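Local coordinates for nucleotidyl transferase (Methanothermobacter thermautotrophicus, PDB 6PLJ), which probably transfers nucleotidyl groups as a MobA-like NTP transferase and is linked to pseudomurein cell wall synthesis, at residues His84-Val89 / Val100-Pro105; Ala112-Gly117 / Asp183-Gly188; Glu146-Asp149 / Val153-Leu156. All coordinates share one frame; numbering follows the deposited sequence. Where two conformers were deposited one is given.

Contact 1: His84-Val89 / Val100-Pro105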
loop_
_atom_site.group_PDB
_atom_site.type_symbol
_atom_site.label_atom_id
_atom_site.label_comp_id
_atom_site.label_asym_id
_atom_site.label_seq_id
_atom_site.Cartn_x
_atom_site.Cartn_y
_atom_site.Cartn_z
ATOM N N HIS A 84 -12.170 3.977 -7.333
ATOM C CA HIS A 84 -13.118 2.910 -7.538
ATOM C C HIS A 84 -13.962 2.667 -6.303
ATOM O O HIS A 84 -13.426 2.411 -5.218
ATOM C CB HIS A 84 -12.441 1.613 -7.938
ATOM C CG HIS A 84 -13.422 0.571 -8.322
ATOM N ND1 HIS A 84 -14.262 0.729 -9.408
ATOM C CD2 HIS A 84 -13.744 -0.611 -7.759
ATOM C CE1 HIS A 84 -15.053 -0.322 -9.490
ATOM N NE2 HIS A 84 -14.750 -1.156 -8.518
ATOM N N ARG A 85 -15.286 2.717 -6.468
ATOM C CA ARG A 85 -16.213 2.573 -5.341
ATOM C C ARG A 85 -15.836 3.512 -4.179
ATOM O O ARG A 85 -15.919 3.140 -3.010
ATOM C CB ARG A 85 -16.301 1.111 -4.896
ATOM C CG ARG A 85 -16.987 0.248 -5.957
ATOM C CD ARG A 85 -17.008 -1.214 -5.593
ATOM N NE ARG A 85 -17.888 -1.942 -6.516
ATOM C CZ ARG A 85 -19.207 -2.096 -6.371
ATOM N NH1 ARG A 85 -19.867 -1.640 -5.294
ATOM N NH2 ARG A 85 -19.881 -2.753 -7.315
ATOM N N ALA A 86 -15.441 4.734 -4.526
ATOM C CA ALA A 86 -14.973 5.701 -3.521
ATOM C C ALA A 86 -16.004 5.961 -2.435
ATOM O O ALA A 86 -15.642 6.040 -1.264
ATOM C CB ALA A 86 -14.577 7.011 -4.160
ATOM N N GLY A 87 -17.271 6.114 -2.806
ATOM C CA GLY A 87 -18.325 6.283 -1.791
ATOM C C GLY A 87 -18.297 5.252 -0.678
ATOM O O GLY A 87 -18.310 5.595 0.516
ATOM N N GLU A 88 -18.206 3.985 -1.064
ATOM C CA GLU A 88 -18.191 2.881 -0.119
ATOM C C GLU A 88 -16.888 2.806 0.667
ATOM O O GLU A 88 -16.908 2.534 1.859
ATOM C CB GLU A 88 -18.405 1.544 -0.831
ATOM C CG GLU A 88 -19.803 1.354 -1.378
ATOM C CD GLU A 88 -19.893 0.099 -2.206
ATOM O OE1 GLU A 88 -19.394 0.117 -3.345
ATOM O OE2 GLU A 88 -20.432 -0.907 -1.710
ATOM N N VAL A 89 -15.763 3.054 -0.005
ATOM C CA VAL A 89 -14.457 3.027 0.663
ATOM C C VAL A 89 -14.380 4.176 1.675
ATOM O O VAL A 89 -13.969 3.981 2.814
ATOM C CB VAL A 89 -13.295 3.053 -0.367
ATOM C CG1 VAL A 89 -11.958 3.233 0.317
ATOM C CG2 VAL A 89 -13.294 1.765 -1.197
ATOM N N VAL A 100 -8.724 12.167 2.889
ATOM C CA VAL A 100 -9.117 11.474 1.670
ATOM C C VAL A 100 -8.989 12.390 0.468
ATOM O O VAL A 100 -9.485 13.526 0.487
ATOM C CB VAL A 100 -10.567 10.978 1.762
ATOM C CG1 VAL A 100 -11.007 10.365 0.439
ATOM C CG2 VAL A 100 -10.709 9.967 2.895
ATOM N N VAL A 101 -8.336 11.892 -0.577
ATOM C CA VAL A 101 -8.311 12.560 -1.874
ATOM C C VAL A 101 -8.778 11.574 -2.913
ATOM O O VAL A 101 -8.380 10.418 -2.908
ATOM C CB VAL A 101 -6.942 13.162 -2.252
ATOM C CG1 VAL A 101 -6.610 14.299 -1.291
ATOM C CG2 VAL A 101 -5.828 12.136 -2.273
ATOM N N ARG A 102 -9.659 12.029 -3.793
ATOM C CA ARG A 102 -10.255 11.137 -4.772
ATOM C C ARG A 102 -9.598 11.341 -6.136
ATOM O O ARG A 102 -9.347 12.480 -6.565
ATOM C CB ARG A 102 -11.764 11.367 -4.809
ATOM C CG ARG A 102 -12.543 10.204 -5.377
ATOM C CD ARG A 102 -14.020 10.543 -5.474
ATOM N NE ARG A 102 -14.755 10.432 -4.212
ATOM C CZ ARG A 102 -16.086 10.491 -4.131
ATOM N NH1 ARG A 102 -16.821 10.688 -5.228
ATOM N NH2 ARG A 102 -16.701 10.369 -2.963
ATOM N N ASN A 103 -9.316 10.240 -6.800
ATOM C CA ASN A 103 -8.862 10.386 -8.191
ATOM C C ASN A 103 -10.089 10.802 -9.008
ATOM O O ASN A 103 -11.079 10.154 -8.939
ATOM C CB ASN A 103 -8.399 9.056 -8.786
ATOM C CG ASN A 103 -7.070 8.575 -8.259
ATOM O OD1 ASN A 103 -6.174 9.373 -8.013
ATOM N ND2 ASN A 103 -6.931 7.279 -8.156
ATOM N N ASP A 104 -9.952 11.841 -9.793
ATOM C CA ASP A 104 -10.995 12.266 -10.734
ATOM C C ASP A 104 -10.262 12.857 -11.932
ATOM O O ASP A 104 -9.756 13.983 -11.822
ATOM C CB ASP A 104 -11.931 13.291 -10.072
ATOM C CG ASP A 104 -13.079 13.738 -10.986
ATOM O OD1 ASP A 104 -13.301 13.121 -12.054
ATOM O OD2 ASP A 104 -13.771 14.713 -10.610
ATOM N N PRO A 105 -10.177 12.140 -13.065
ATOM C CA PRO A 105 -10.902 10.875 -13.349
ATOM C C PRO A 105 -10.430 9.644 -12.571
ATOM O O PRO A 105 -9.287 9.607 -12.110
ATOM C CB PRO A 105 -10.645 10.666 -14.853
ATOM C CG PRO A 105 -9.339 11.346 -15.093
ATOM C CD PRO A 105 -9.393 12.582 -14.234
#
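R102 NH2 forms a salt bridge with E90 OE1, and the guanidinium group that makes it lies against A86. E90 sits on helix 86-92, just beyond residues 84-89. The methyl group of A86 meets the guanidinium over one face, 3.4 Å above its plane and toward the rim. The closest pair is A86 CB and R102 NE, at 3.4 Å. R102 CD follows at 3.8 Å from A86 CB, so the aliphatic part of the arginine shares the contact. G87 N is farther away, at 4.3 Å from R102 NH2, and approaches obliquely. No hydrogen bond joins the two segments directly.

R102 leaves the strand with CG opposite its own backbone N (chi1 -159°). The chain then bends at chi3 (-80°), which brings the flat group over the first turn of the helix. A86 is buried, whereas R102 and G87 are exposed. The buried methyl thus lies under a charged group whose partner is E90.

Within residues 84-89, R85 holds the N-cap position. R85 NH1 makes a salt bridge to E88 OE1 at 2.7 Å. The glutamate uses its syn lone pair, nearly in the guanidinium plane.

Strand 99-102 is an edge strand of the main sheet and runs parallel to strand 77-82. The contact closes the beta-alpha-beta crossover of strand 77-82, helix 86-92 and strand 99-102, a unit of the Rossmann-like alpha/beta fold of MobA-like NTP transferase domains.

Contact 2: Ala112-Gly117 / Asp183-Gly188; sequences ASLLRG and DYLPLG
L185 packs against L114 and L115 on helix 110-120. It lies in the type I beta turn Y184-L187, at the C-terminal side of residues 178-184. This is helix-to-turn packing in the alpha/beta fold of a MobA-like domain. The contact is wholly apolar, and no hydrogen bond crosses it.

L185 has CG anti to its carbonyl carbon (chi1 -71°), and its two methyl groups divide the work. L185 CD1 lies over the helix backbone, 3.8 Å from L115 N. It also meets the side chain of L114, with L114 CB 3.9 Å from L185 CD1. The second methyl is close behind, with L185 CD2 4.1 Å from L114 CB. Both methyls face L114 CB from the same side. Nearer the backbone, the CB atoms of L115 and L185 face each other at 4.1 Å.

Behind these groups, L114 is buried and rests on V28 and A30 of strand 25-31. L185 is buried as well and also touches L195 of helix 192-201. Y184 packs on M198 and M199 of that same helix, and its OH is hydrogen-bonded to D202 OD2. The turn is closed by the bond from L187 N to Y184 O, at 2.9 Å.

P186, the second central residue of the turn, completes the contact at its exposed margin. Its ring crosses the L115 side chain at about a right angle, with P186 CG 4.2 Å from L115 CD2.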
loop_
_atom_site.group_PDB
_atom_site.type_symbol
_atom_site.label_atom_id
_atom_site.label_comp_id
_atom_site.label_asym_id
_atom_site.label_seq_id
_atom_site.Cartn_x
_atom_site.Cartn_y
_atom_site.Cartn_z
ATOM N N ALA A 112 -0.157 6.645 -10.526
ATOM C CA ALA A 112 -0.880 7.913 -10.550
ATOM C C ALA A 112 -1.666 8.155 -9.268
ATOM O O ALA A 112 -1.793 9.298 -8.835
ATOM C CB ALA A 112 -1.822 7.964 -11.747
ATOM N N SER A 113 -2.244 7.096 -8.700
ATOM C CA SER A 113 -2.928 7.192 -7.407
ATOM C C SER A 113 -1.940 7.584 -6.337
ATOM O O SER A 113 -2.212 8.474 -5.548
ATOM C CB SER A 113 -3.592 5.876 -6.996
ATOM O OG SER A 113 -4.641 5.599 -7.872
ATOM N N LEU A 114 -0.791 6.923 -6.313
ATOM C CA LEU A 114 0.242 7.307 -5.354
ATOM C C LEU A 114 0.650 8.755 -5.566
ATOM O O LEU A 114 0.796 9.490 -4.597
ATOM C CB LEU A 114 1.453 6.390 -5.397
ATOM C CG LEU A 114 1.203 4.978 -4.901
ATOM C CD1 LEU A 114 2.467 4.162 -5.093
ATOM C CD2 LEU A 114 0.790 4.974 -3.440
ATOM N N LEU A 115 0.798 9.175 -6.813
ATOM C CA LEU A 115 1.186 10.558 -7.078
ATOM C C LEU A 115 0.155 11.554 -6.557
ATOM O O LEU A 115 0.503 12.575 -5.967
ATOM C CB LEU A 115 1.390 10.776 -8.575
ATOM C CG LEU A 115 1.787 12.176 -9.006
ATOM C CD1 LEU A 115 3.086 12.619 -8.349
ATOM C CD2 LEU A 115 1.931 12.180 -10.524
ATOM N N ARG A 116 -1.105 11.240 -6.762
ATOM C CA ARG A 116 -2.173 12.129 -6.247
ATOM C C ARG A 116 -2.056 12.251 -4.717
ATOM O O ARG A 116 -2.295 13.270 -4.211
ATOM C CB ARG A 116 -3.537 11.554 -6.629
ATOM C CG ARG A 116 -4.685 12.372 -6.080
ATOM C CD ARG A 116 -4.871 13.653 -6.848
ATOM N NE ARG A 116 -6.262 14.085 -6.858
ATOM C CZ ARG A 116 -6.840 14.942 -6.030
ATOM N NH1 ARG A 116 -6.161 15.548 -5.078
ATOM N NH2 ARG A 116 -8.125 15.212 -6.179
ATOM N N GLY A 117 -1.799 11.145 -4.052
ATOM C CA GLY A 117 -1.620 11.129 -2.604
ATOM C C GLY A 117 -0.402 11.908 -2.154
ATOM O O GLY A 117 -0.460 12.684 -1.180
ATOM N N ASP A 183 9.598 12.834 -8.693
ATOM C CA ASP A 183 10.353 12.644 -9.950
ATOM C C ASP A 183 10.085 11.295 -10.627
ATOM O O ASP A 183 10.049 11.230 -11.856
ATOM C CB ASP A 183 11.850 12.837 -9.710
ATOM C CG ASP A 183 12.216 14.295 -9.412
ATOM O OD1 ASP A 183 11.434 15.205 -9.762
ATOM O OD2 ASP A 183 13.302 14.515 -8.849
ATOM N N TYR A 184 9.892 10.231 -9.849
ATOM C CA TYR A 184 9.680 8.883 -10.426
ATOM C C TYR A 184 8.228 8.519 -10.700
ATOM O O TYR A 184 7.945 7.934 -11.736
ATOM C CB TYR A 184 10.331 7.801 -9.557
ATOM C CG TYR A 184 11.784 7.631 -9.863
ATOM C CD1 TYR A 184 12.192 6.867 -10.960
ATOM C CD2 TYR A 184 12.759 8.241 -9.083
ATOM C CE1 TYR A 184 13.538 6.710 -11.264
ATOM C CE2 TYR A 184 14.110 8.085 -9.376
ATOM C CZ TYR A 184 14.489 7.327 -10.467
ATOM O OH TYR A 184 15.826 7.185 -10.754
ATOM N N LEU A 185 7.302 8.841 -9.795
ATOM C CA LEU A 185 5.908 8.409 -9.982
ATOM C C LEU A 185 5.253 8.843 -11.301
ATOM O O LEU A 185 4.444 8.079 -11.839
ATOM C CB LEU A 185 5.014 8.817 -8.798
ATOM C CG LEU A 185 5.269 8.055 -7.500
ATOM C CD1 LEU A 185 4.502 8.693 -6.355
ATOM C CD2 LEU A 185 4.905 6.570 -7.614
ATOM N N PRO A 186 5.603 10.027 -11.843
ATOM C CA PRO A 186 5.042 10.386 -13.165
ATOM C C PRO A 186 5.501 9.507 -14.330
ATOM O O PRO A 186 4.874 9.548 -15.404
ATOM C CB PRO A 186 5.540 11.812 -13.386
ATOM C CG PRO A 186 5.827 12.339 -12.032
ATOM C CD PRO A 186 6.365 11.154 -11.280
ATOM N N LEU A 187 6.560 8.728 -14.130
ATOM C CA LEU A 187 7.143 7.882 -15.178
ATOM C C LEU A 187 6.539 6.483 -15.185
ATOM O O LEU A 187 5.792 6.108 -14.282
ATOM C CB LEU A 187 8.658 7.783 -14.985
ATOM C CG LEU A 187 9.407 9.113 -14.845
ATOM C CD1 LEU A 187 10.885 8.896 -14.580
ATOM C CD2 LEU A 187 9.208 9.994 -16.063
ATOM N N GLY A 188 6.869 5.715 -16.219
ATOM C CA GLY A 188 6.512 4.292 -16.301
ATOM C C GLY A 188 5.109 4.018 -16.817
ATOM O O GLY A 188 4.406 4.933 -17.248
#

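Contact 3: Glu146-Asp149 / Val153-Leu156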
loop_
_atom_site.group_PDB
_atom_site.type_symbol
_atom_site.label_atom_id
_atom_site.label_comp_id
_atom_site.label_asym_id
_atom_site.label_seq_id
_atom_site.Cartn_x
_atom_site.Cartn_y
_atom_site.Cartn_z
ATOM N N GLU A 146 11.542 4.143 8.618
ATOM C CA GLU A 146 12.806 4.539 9.264
ATOM C C GLU A 146 14.031 4.435 8.363
ATOM O O GLU A 146 15.006 5.156 8.577
ATOM C CB GLU A 146 13.058 3.683 10.506
ATOM C CG GLU A 146 12.161 3.995 11.693
ATOM C CD GLU A 146 12.252 2.933 12.783
ATOM O OE1 GLU A 146 12.819 1.843 12.526
ATOM O OE2 GLU A 146 11.761 3.187 13.900
ATOM N N HIS A 147 13.991 3.529 7.384
ATOM C CA HIS A 147 15.111 3.294 6.470
ATOM C C HIS A 147 15.111 4.176 5.223
ATOM O O HIS A 147 16.070 4.153 4.449
ATOM C CB HIS A 147 15.158 1.823 6.040
ATOM C CG HIS A 147 15.842 0.929 7.023
ATOM N ND1 HIS A 147 17.216 0.814 7.088
ATOM C CD2 HIS A 147 15.347 0.103 7.974
ATOM C CE1 HIS A 147 17.536 -0.047 8.039
ATOM N NE2 HIS A 147 16.422 -0.492 8.592
ATOM N N ALA A 148 14.039 4.936 5.007
ATOM C CA ALA A 148 13.951 5.831 3.869
ATOM C C ALA A 148 14.682 7.126 4.218
ATOM O O ALA A 148 14.756 7.506 5.379
ATOM C CB ALA A 148 12.497 6.125 3.549
ATOM N N ASP A 149 15.229 7.773 3.204
ATOM C CA ASP A 149 15.707 9.157 3.328
ATOM C C ASP A 149 15.589 9.823 1.966
ATOM O O ASP A 149 14.978 9.250 1.068
ATOM C CB ASP A 149 17.114 9.222 3.958
ATOM C CG ASP A 149 18.218 8.671 3.070
ATOM O OD1 ASP A 149 18.064 8.529 1.841
ATOM O OD2 ASP A 149 19.296 8.398 3.630
ATOM N N VAL A 153 15.326 4.557 -1.051
ATOM C CA VAL A 153 13.995 3.970 -1.042
ATOM C C VAL A 153 14.092 2.717 -0.201
ATOM O O VAL A 153 15.046 1.929 -0.344
ATOM C CB VAL A 153 13.503 3.648 -2.463
ATOM C CG1 VAL A 153 12.112 3.022 -2.427
ATOM C CG2 VAL A 153 13.485 4.907 -3.332
ATOM N N SER A 154 13.138 2.541 0.704
ATOM C CA SER A 154 13.068 1.352 1.533
ATOM C C SER A 154 11.794 0.629 1.158
ATOM O O SER A 154 10.824 1.247 0.742
ATOM C CB SER A 154 13.066 1.729 3.007
ATOM O OG SER A 154 11.942 2.531 3.295
ATOM N N ILE A 155 11.806 -0.688 1.273
ATOM C CA ILE A 155 10.705 -1.494 0.753
ATOM C C ILE A 155 10.595 -2.808 1.488
ATOM O O ILE A 155 11.597 -3.316 2.000
ATOM C CB ILE A 155 10.925 -1.726 -0.760
ATOM C CG1 ILE A 155 9.688 -2.338 -1.422
ATOM C CG2 ILE A 155 12.190 -2.556 -1.022
ATOM C CD1 ILE A 155 9.714 -2.170 -2.915
ATOM N N LEU A 156 9.373 -3.341 1.552
ATOM C CA LEU A 156 9.161 -4.671 2.119
ATOM C C LEU A 156 9.793 -5.698 1.182
ATOM O O LEU A 156 9.427 -5.807 0.026
ATOM C CB LEU A 156 7.669 -4.956 2.307
ATOM C CG LEU A 156 7.311 -6.278 3.000
ATOM C CD1 LEU A 156 7.858 -6.295 4.412
ATOM C CD2 LEU A 156 5.801 -6.497 2.995
#
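S154 CB and H147 CB are 3.7 Å apart, and this pair belongs to the tight part of the contact, with A148. S154 lies on strand 152-157, and its side chain turns toward helix 138-147. Its CB also lies 3.9 Å from H147 C, so the serine packs on both the side chain and the backbone of the histidine.

A148 continues the close side. S154 OG is 3.6 Å from both A148 CB and A148 N. The approach to A148 N is too long to count as a hydrogen bond. The hydroxyl sits between the backbone N and the carbonyl carbon of its own residue (chi1 61°). That places it in the corner between helix and strand, where it is hydrogen-bonded to I144 O of helix 138-147 and more weakly to A175 O of the neighbouring antiparallel strand 174-177. S154 was modelled in two conformers, so these details hold for one of them.

The other side is looser as far as these two segments go. H147 is exposed. Beyond CB the imidazole turns from residues 153-156 (chi1 -83°) and stacks on Y207 of strand 205-210 instead. The solvent side of the contact begins there.

The chemistry is that of a buried hydroxyl facing main-chain carbonyls. A carbonyl oxygen can only accept, so S154 OG must be the donor to I144 O. Its single proton goes mainly there, and A175 O can only share it weakly or in turn. In this conformer a side-chain-to-backbone bond joins the strand to the preceding helix.

Overall arrangement
Contacts 1 and 2 are neighbours, with centres about 17 Å apart. They touch, and strand 99-102 precedes helix 110-120 in the chain. N103 ND2 of contact 1 is 2.9 Å from S113 OG of contact 2, a probable hydrogen bond. S113 OG also holds a 1,2-ethanediol, probably from the crystallisation liquor. Contact 3 falls within the chain between the two halves of contact 2. Their centres are about 17 Å apart, but their nearest atoms stay about 7 Å apart. Contacts 1 and 3 lie on opposite sides of the chain's centre, with centres about 27 Å apart. Both reach the same mixed sheet.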